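Local coordinates for E2A dna-binding protein (Human adenovirus 5, PDB 2WB0) that binds single-stranded DNA and drives elongation in viral strand-displacement replication, unwinding the template without ATP by forming multimers, and also enhances initiation, at residues A103-G107 and E108-L112; S262-A265 and S266-H269; A163-V167 and H168-C172; D302-N305 and A306-V310. All coordinates share one frame; numbering follows the deposited sequence.

Contact 1: residues A103-G107 and E108-L112; sequences AEIEG and ELKCL. With ZN (zinc ion), chain B.
I105 and E108 are brought side by side by first torsions that set I105 CG2 and E108 CG each anti to its backbone N. In I105 this leaves CG1 beside that N (chi1 -48°), while in E108 (chi1 -174°) the chain runs on extended. Both side chains therefore point the same way: I105 CG2 lies 3.6 Å from E108 OE1, and I105 CG1 lies 3.8 Å from E108 OE2, so the branches of the isoleucine lie along the carboxylate.

The backbone basis is a type II beta turn from I105 to E108, with G107 at positive phi. It is closed by a hydrogen bond from E108 N to I105 O at 2.9 Å. A water accepts from I105 N and donates to E108 O, linking the same two residues again.

K110 crosses I105 at about a right angle. Its chain bends near the end and brings NZ 2.8 Å from E108 OE2 in a salt bridge, on the anti side of the carboxylate and slightly out of its plane. NZ also donates to R101 O and to a water. E104 stands close by as a further opposite charge, its OE2 4.3 Å from K110 NZ, beyond a salt bridge. Past the turn the chain leads to C111, whose SG binds zinc at 2.3 Å together with H113, C166 and C182.

With three acceptors around it, the ammonium of K110 is firmly placed on this loop surface, and the two nearby carboxylates would be expected to stabilise its positive charge.

Contact 2: residues S262-A265 and S266-H269; sequences SVLA and SVHH
The H268 imidazole lies with one face over the backbone oxygen of L264, which stands 3.1 Å from the plane of the ring, displaced from its centre. The leucine side chain crosses the histidine at a slant: H268 CE1 is 3.9 Å from L264 CB, and L264 CG approaches the same ring carbon. H268 CG sits beside its own backbone N (chi1 -57°), which turns the ring back along the axis toward L264. The H269 ring is turned differently, with A265 O at its edge, 3.4 Å from H269 CD2, and H268 CB over one face.

Residues 262-268 make up nearly the whole of the short helix 261-268, and H269 follows its end. H268 N to L264 O is a short, nearly straight i to i+4 bond (2.7 Å, 174°), whereas H269 N still reaches A265 O at 2.9 Å but bent to 138°.

V267 follows V263 one turn on, their CG2 and CG1 methyls 4.4 Å apart, and both lean on I258. On another side, a water donates to S262 O and is hydrogen-bonded to S266 OG, which also bonds Q198. Helix 189-206, to which Q198 belongs, meets A265 through A201 and H269 through K197.

Contact 3: residues A163-V167 and H168-C172; sequences ARCCV and HDAAC. With ZN (zinc ion), chain B.
C166 and H168 meet through sulfur. C166 SG, bound to zinc at 2.4 Å, accepts a hydrogen bond from H168 N at 3.6 Å (152°) and also lies in plane at the edge of the H168 ring, 3.6 Å from H168 CD2. The sulfur stands anti to its own backbone N (chi1 170°), which carries it toward both the metal and the histidine. H113, C111 and C182 complete the zinc site, and the H168 ring also meets that of H113.

Backbone bonds fold the chain just after strand 158-165 into a short 3-10 turn. D169 N reaches C166 O at 2.9 Å and A170 N reaches V167 O at the same length. A type I beta turn from D169 to C172 follows.

Among apolar contacts, V167 CG1 makes an off-centre CH-pi approach to H168, 4.1 Å from the ring centroid, while C165 SG lies 3.8 Å from A170 CA.

Polar links fix D169: a water accepts from C166 N and donates to D169 OD2, which also bonds S181, and OD1 takes the amide of S178.

Donation from H168 N should take up part of the negative charge of the metal-bound sulfur and probably steadies it.

Contact 4: residues D302-N305 and A306-V310; sequences DLLN and ALVMV
M309 packs back over the carbonyl of N305, one turn earlier in helix 300-315, which lies largely buried among helices 40-53, 64-83 and 189-206. From CB outward, each of its first atoms stays near the same oxygen. M309 CB is 3.2 Å from N305 O. CG, set beside the backbone N by a chi1 of -67°, is 3.1 Å from that oxygen, and SD, one bond farther along an extended chi2, is 3.9 Å from it. A bend at chi3 (77°) then turns CE; beyond the helix the side chain packs on W49 and L50 of helix 40-53 and on H54. The same N305 O accepts from M309 N at 2.7 Å, an i to i+4 bond.

The preceding bonds repeat the pattern: A306 to D302, L307 to L303 and V308 to L304. D302 is anchored away from this packing, its OD2 bonded to T62 OG1 and T60 N.

On another side of the helix, the L304 side chain packs on M203 and L206 of helix 189-206. Its CD2 is loosely packed against the residues three and four positions on, 4.4 Å from L307 CD2 and 4.3 Å from V308 CG2.

Contacts 1 and 3 converge on one zinc ion: each supplies a cysteine, and C111 SG and C166 SG are 3.9 Å apart across the metal site. Away from the ion, R164 of contact 3 joins contact 1 twice, through a probable hydrogen bond from NH2 to G107 O (3.1 Å) and by packing of its CG on L109 CD1 (3.9 Å). Contacts 2 and 4 are helical and do not touch, their nearest atoms being about 7 Å apart; helix 189-206 packs against both, and also against contact 1. Contact 4 lies farthest from contact 3, about 33 Å between centres, on the opposite side of the chain's centre.

Contact 1: residues A103-G107 and E108-L112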
# COMPACT_ATOMS: atom_id res chain seq x y z
N ALA A 103 0.90 -4.57 -16.31
CA ALA A 103 0.79 -5.96 -16.81
C ALA A 103 0.17 -6.04 -18.19
O ALA A 103 -0.37 -7.09 -18.52
CB ALA A 103 -0.05 -6.83 -15.89
N GLU A 104 0.20 -4.98 -18.97
CA GLU A 104 -0.52 -4.93 -20.29
C GLU A 104 0.46 -5.25 -21.43
O GLU A 104 0.09 -5.88 -22.45
CB GLU A 104 -1.05 -3.53 -20.49
CG GLU A 104 -2.30 -3.28 -21.31
CD GLU A 104 -2.91 -1.89 -20.98
OE1 GLU A 104 -4.13 -1.79 -20.64
OE2 GLU A 104 -2.17 -0.88 -21.01
N ILE A 105 1.66 -4.75 -21.31
CA ILE A 105 2.64 -4.89 -22.36
C ILE A 105 3.85 -5.65 -21.82
O ILE A 105 4.50 -5.26 -20.85
CB ILE A 105 3.13 -3.49 -22.87
CG1 ILE A 105 1.95 -2.53 -23.15
CG2 ILE A 105 4.23 -3.64 -23.94
CD1 ILE A 105 1.87 -1.96 -24.52
N GLU A 106 4.18 -6.71 -22.53
CA GLU A 106 5.33 -7.54 -22.14
C GLU A 106 6.64 -6.76 -21.94
O GLU A 106 7.06 -6.01 -22.82
CB GLU A 106 5.46 -8.76 -23.09
CG GLU A 106 6.24 -9.90 -22.47
CD GLU A 106 5.52 -10.57 -21.23
OE1 GLU A 106 6.28 -11.13 -20.41
OE2 GLU A 106 4.24 -10.55 -21.08
N GLY A 107 7.24 -6.91 -20.75
CA GLY A 107 8.49 -6.27 -20.41
C GLY A 107 8.35 -4.81 -20.06
O GLY A 107 9.34 -4.15 -19.71
N GLU A 108 7.14 -4.26 -20.17
CA GLU A 108 7.00 -2.82 -19.96
C GLU A 108 6.40 -2.49 -18.59
O GLU A 108 5.31 -2.99 -18.27
CB GLU A 108 6.15 -2.22 -21.08
CG GLU A 108 6.06 -0.67 -21.05
CD GLU A 108 5.21 -0.19 -22.20
OE1 GLU A 108 5.70 -0.38 -23.33
OE2 GLU A 108 4.09 0.32 -21.95
N LEU A 109 7.11 -1.64 -17.81
CA LEU A 109 6.52 -1.04 -16.59
C LEU A 109 6.19 0.47 -16.76
O LEU A 109 6.86 1.14 -17.52
CB LEU A 109 7.40 -1.21 -15.37
CG LEU A 109 7.67 -2.69 -15.08
CD1 LEU A 109 8.84 -2.74 -14.22
CD2 LEU A 109 6.38 -3.34 -14.43
N LYS A 110 5.13 0.94 -16.12
CA LYS A 110 4.81 2.40 -16.03
C LYS A 110 4.90 2.83 -14.56
O LYS A 110 4.52 2.07 -13.67
CB LYS A 110 3.41 2.73 -16.61
CG LYS A 110 3.40 2.42 -18.08
CD LYS A 110 2.07 2.53 -18.72
CE LYS A 110 2.05 1.72 -20.06
NZ LYS A 110 1.90 0.11 -20.24
N CYS A 111 5.45 4.02 -14.29
CA CYS A 111 5.52 4.54 -12.94
C CYS A 111 4.28 5.30 -12.56
O CYS A 111 3.30 5.30 -13.28
CB CYS A 111 6.78 5.42 -12.77
SG CYS A 111 6.65 6.98 -13.65
N LEU A 112 4.31 5.95 -11.39
CA LEU A 112 3.14 6.70 -10.90
C LEU A 112 2.75 7.89 -11.76
O LEU A 112 1.59 8.27 -11.79
CB LEU A 112 3.41 7.18 -9.48
CG LEU A 112 3.04 6.34 -8.27
CD1 LEU A 112 2.26 4.98 -8.44
CD2 LEU A 112 4.06 6.42 -7.13
ZN ZN B . 7.52 8.54 -12.23
O HOH W 1 -0.26 0.31 -21.92
O HOH W 2 2.68 -3.20 -19.20

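Contact 2: residues S262-A265 and S266-H269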
# COMPACT_ATOMS: atom_id res chain seq x y z
N SER A 262 -7.13 -18.03 -6.94
CA SER A 262 -6.36 -17.02 -6.12
C SER A 262 -4.98 -17.50 -5.93
O SER A 262 -3.98 -16.71 -6.04
CB SER A 262 -6.87 -17.00 -4.65
OG SER A 262 -7.99 -16.28 -4.68
N VAL A 263 -4.92 -18.77 -5.53
CA VAL A 263 -3.65 -19.40 -5.25
C VAL A 263 -2.83 -19.56 -6.53
O VAL A 263 -1.61 -19.30 -6.56
CB VAL A 263 -3.83 -20.75 -4.47
CG1 VAL A 263 -2.47 -21.36 -4.23
CG2 VAL A 263 -4.58 -20.49 -3.16
N LEU A 264 -3.51 -19.95 -7.61
CA LEU A 264 -2.84 -20.14 -8.90
C LEU A 264 -2.23 -18.82 -9.41
O LEU A 264 -1.19 -18.79 -10.16
CB LEU A 264 -3.85 -20.67 -9.93
CG LEU A 264 -3.94 -22.17 -10.30
CD1 LEU A 264 -2.94 -23.16 -9.75
CD2 LEU A 264 -5.36 -22.67 -10.36
N ALA A 265 -2.87 -17.71 -9.06
CA ALA A 265 -2.26 -16.41 -9.43
C ALA A 265 -0.82 -16.31 -8.97
O ALA A 265 0.07 -15.86 -9.74
CB ALA A 265 -3.09 -15.21 -8.87
N SER A 266 -0.55 -16.76 -7.73
CA SER A 266 0.81 -16.78 -7.19
C SER A 266 1.66 -17.88 -7.80
O SER A 266 2.87 -17.71 -8.01
CB SER A 266 0.82 -16.88 -5.66
OG SER A 266 0.21 -15.70 -5.09
N VAL A 267 1.03 -19.05 -8.05
CA VAL A 267 1.79 -20.12 -8.70
C VAL A 267 2.32 -19.69 -10.07
O VAL A 267 3.56 -19.83 -10.38
CB VAL A 267 0.95 -21.44 -8.81
CG1 VAL A 267 1.76 -22.55 -9.67
CG2 VAL A 267 0.55 -21.89 -7.43
N HIS A 268 1.42 -19.13 -10.89
CA HIS A 268 1.79 -18.62 -12.22
C HIS A 268 2.63 -17.38 -12.21
O HIS A 268 3.46 -17.19 -13.12
CB HIS A 268 0.56 -18.30 -13.07
CG HIS A 268 -0.35 -19.49 -13.25
ND1 HIS A 268 -1.72 -19.37 -13.36
CD2 HIS A 268 -0.09 -20.82 -13.33
CE1 HIS A 268 -2.26 -20.57 -13.53
NE2 HIS A 268 -1.30 -21.47 -13.46
N HIS A 269 2.44 -16.54 -11.19
CA HIS A 269 3.24 -15.34 -11.12
C HIS A 269 3.85 -15.20 -9.72
O HIS A 269 3.37 -14.43 -8.91
CB HIS A 269 2.34 -14.14 -11.45
CG HIS A 269 1.54 -14.34 -12.69
ND1 HIS A 269 2.11 -14.33 -13.96
CD2 HIS A 269 0.22 -14.59 -12.86
CE1 HIS A 269 1.16 -14.51 -14.85
NE2 HIS A 269 0.01 -14.68 -14.22
O HOH W 3 -2.19 -16.12 -4.19

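Contact 3: residues A163-V167 and H168-C172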
# COMPACT_ATOMS: atom_id res chain seq x y z
N ALA A 163 17.12 -3.13 -14.61
CA ALA A 163 16.46 -2.15 -13.72
C ALA A 163 15.63 -1.13 -14.50
O ALA A 163 15.76 -1.00 -15.73
CB ALA A 163 17.51 -1.44 -12.84
N ARG A 164 14.69 -0.47 -13.80
CA ARG A 164 13.74 0.44 -14.44
C ARG A 164 13.65 1.60 -13.50
O ARG A 164 13.48 1.41 -12.28
CB ARG A 164 12.32 -0.19 -14.49
CG ARG A 164 12.37 -1.53 -15.20
CD ARG A 164 12.37 -1.25 -16.74
NE ARG A 164 11.80 -2.43 -17.42
CZ ARG A 164 12.51 -3.52 -17.58
NH1 ARG A 164 13.73 -3.48 -17.12
NH2 ARG A 164 12.04 -4.62 -18.18
N CYS A 165 13.69 2.80 -14.05
CA CYS A 165 13.52 4.04 -13.31
C CYS A 165 12.35 4.91 -13.84
O CYS A 165 11.89 4.75 -15.00
CB CYS A 165 14.86 4.83 -13.35
SG CYS A 165 15.25 5.57 -14.99
N CYS A 166 11.85 5.82 -13.00
CA CYS A 166 10.87 6.85 -13.42
C CYS A 166 11.54 7.64 -14.57
O CYS A 166 12.74 7.84 -14.51
CB CYS A 166 10.65 7.77 -12.23
SG CYS A 166 9.72 9.24 -12.67
N VAL A 167 10.82 8.07 -15.62
CA VAL A 167 11.56 8.76 -16.73
C VAL A 167 12.29 10.03 -16.26
O VAL A 167 13.36 10.40 -16.80
CB VAL A 167 10.66 9.03 -17.95
CG1 VAL A 167 9.54 10.02 -17.59
CG2 VAL A 167 11.51 9.50 -19.11
N HIS A 168 11.76 10.66 -15.21
CA HIS A 168 12.34 11.90 -14.69
C HIS A 168 13.65 11.65 -13.98
O HIS A 168 14.40 12.60 -13.74
CB HIS A 168 11.35 12.55 -13.77
CG HIS A 168 10.06 12.88 -14.46
ND1 HIS A 168 9.85 14.07 -15.11
CD2 HIS A 168 8.92 12.16 -14.60
CE1 HIS A 168 8.64 14.08 -15.64
NE2 HIS A 168 8.04 12.94 -15.34
N ASP A 169 13.96 10.39 -13.75
CA ASP A 169 15.26 9.98 -13.22
C ASP A 169 16.21 9.45 -14.25
O ASP A 169 17.26 8.91 -13.87
CB ASP A 169 15.04 8.94 -12.09
CG ASP A 169 14.21 9.53 -10.92
OD1 ASP A 169 14.30 10.79 -10.68
OD2 ASP A 169 13.46 8.77 -10.25
N ALA A 170 15.89 9.59 -15.56
CA ALA A 170 16.63 8.79 -16.57
C ALA A 170 18.13 9.15 -16.66
O ALA A 170 18.97 8.32 -16.99
CB ALA A 170 15.95 8.85 -17.97
N ALA A 171 18.47 10.36 -16.26
CA ALA A 171 19.88 10.80 -16.24
C ALA A 171 20.54 10.70 -14.83
O ALA A 171 21.66 11.12 -14.64
CB ALA A 171 19.97 12.26 -16.83
N CYS A 172 19.83 10.15 -13.84
CA CYS A 172 20.35 9.92 -12.50
C CYS A 172 21.00 8.53 -12.48
O CYS A 172 20.62 7.65 -13.26
CB CYS A 172 19.22 9.90 -11.48
SG CYS A 172 18.37 11.49 -11.27
ZN ZN B . 7.52 8.54 -12.23
O HOH W 4 13.38 6.04 -10.60

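Contact 4: residues D302-N305 and A306-V310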
# COMPACT_ATOMS: atom_id res chain seq x y z
N ASP A 302 -2.81 -9.11 0.43
CA ASP A 302 -3.29 -9.01 1.82
C ASP A 302 -3.99 -7.70 1.97
O ASP A 302 -4.95 -7.64 2.73
CB ASP A 302 -2.11 -9.14 2.84
CG ASP A 302 -1.55 -10.53 2.84
OD1 ASP A 302 -2.27 -11.41 2.29
OD2 ASP A 302 -0.42 -10.73 3.32
N LEU A 303 -3.55 -6.66 1.26
CA LEU A 303 -4.26 -5.36 1.35
C LEU A 303 -5.71 -5.44 0.80
O LEU A 303 -6.68 -4.91 1.39
CB LEU A 303 -3.50 -4.27 0.58
CG LEU A 303 -3.55 -2.79 1.02
CD1 LEU A 303 -3.09 -1.82 -0.09
CD2 LEU A 303 -4.58 -2.24 2.04
N LEU A 304 -5.87 -6.12 -0.34
CA LEU A 304 -7.20 -6.31 -0.90
C LEU A 304 -8.03 -7.18 0.04
O LEU A 304 -9.17 -6.88 0.29
CB LEU A 304 -7.10 -6.97 -2.27
CG LEU A 304 -8.17 -6.80 -3.33
CD1 LEU A 304 -8.34 -7.89 -4.41
CD2 LEU A 304 -9.34 -5.78 -3.12
N ASN A 305 -7.42 -8.22 0.61
CA ASN A 305 -8.15 -9.06 1.56
C ASN A 305 -8.52 -8.30 2.81
O ASN A 305 -9.57 -8.61 3.41
CB ASN A 305 -7.36 -10.30 2.00
CG ASN A 305 -7.64 -11.55 1.13
OD1 ASN A 305 -8.66 -11.64 0.44
ND2 ASN A 305 -6.77 -12.52 1.23
N ALA A 306 -7.71 -7.29 3.21
CA ALA A 306 -8.11 -6.49 4.40
C ALA A 306 -9.43 -5.81 4.04
O ALA A 306 -10.37 -5.75 4.89
CB ALA A 306 -7.13 -5.42 4.76
N LEU A 307 -9.50 -5.27 2.83
CA LEU A 307 -10.75 -4.60 2.41
C LEU A 307 -11.96 -5.59 2.35
O LEU A 307 -13.11 -5.32 2.81
CB LEU A 307 -10.55 -3.88 1.06
CG LEU A 307 -11.85 -3.29 0.41
CD1 LEU A 307 -12.54 -2.22 1.27
CD2 LEU A 307 -11.55 -2.66 -1.01
N VAL A 308 -11.69 -6.71 1.73
CA VAL A 308 -12.71 -7.77 1.53
C VAL A 308 -13.18 -8.35 2.84
O VAL A 308 -14.40 -8.57 3.03
CB VAL A 308 -12.23 -8.86 0.46
CG1 VAL A 308 -13.25 -10.07 0.40
CG2 VAL A 308 -12.02 -8.25 -0.84
N MET A 309 -12.27 -8.53 3.79
CA MET A 309 -12.68 -9.11 5.04
C MET A 309 -13.47 -8.05 5.85
O MET A 309 -14.37 -8.40 6.62
CB MET A 309 -11.46 -9.64 5.82
CG MET A 309 -10.84 -10.86 5.04
SD MET A 309 -9.49 -11.60 5.93
CE MET A 309 -10.34 -12.55 7.18
N VAL A 310 -13.13 -6.77 5.70
CA VAL A 310 -14.00 -5.74 6.37
C VAL A 310 -15.44 -5.81 5.80
O VAL A 310 -16.45 -5.69 6.57
CB VAL A 310 -13.35 -4.32 6.33
CG1 VAL A 310 -14.40 -3.19 6.59
CG2 VAL A 310 -12.26 -4.21 7.40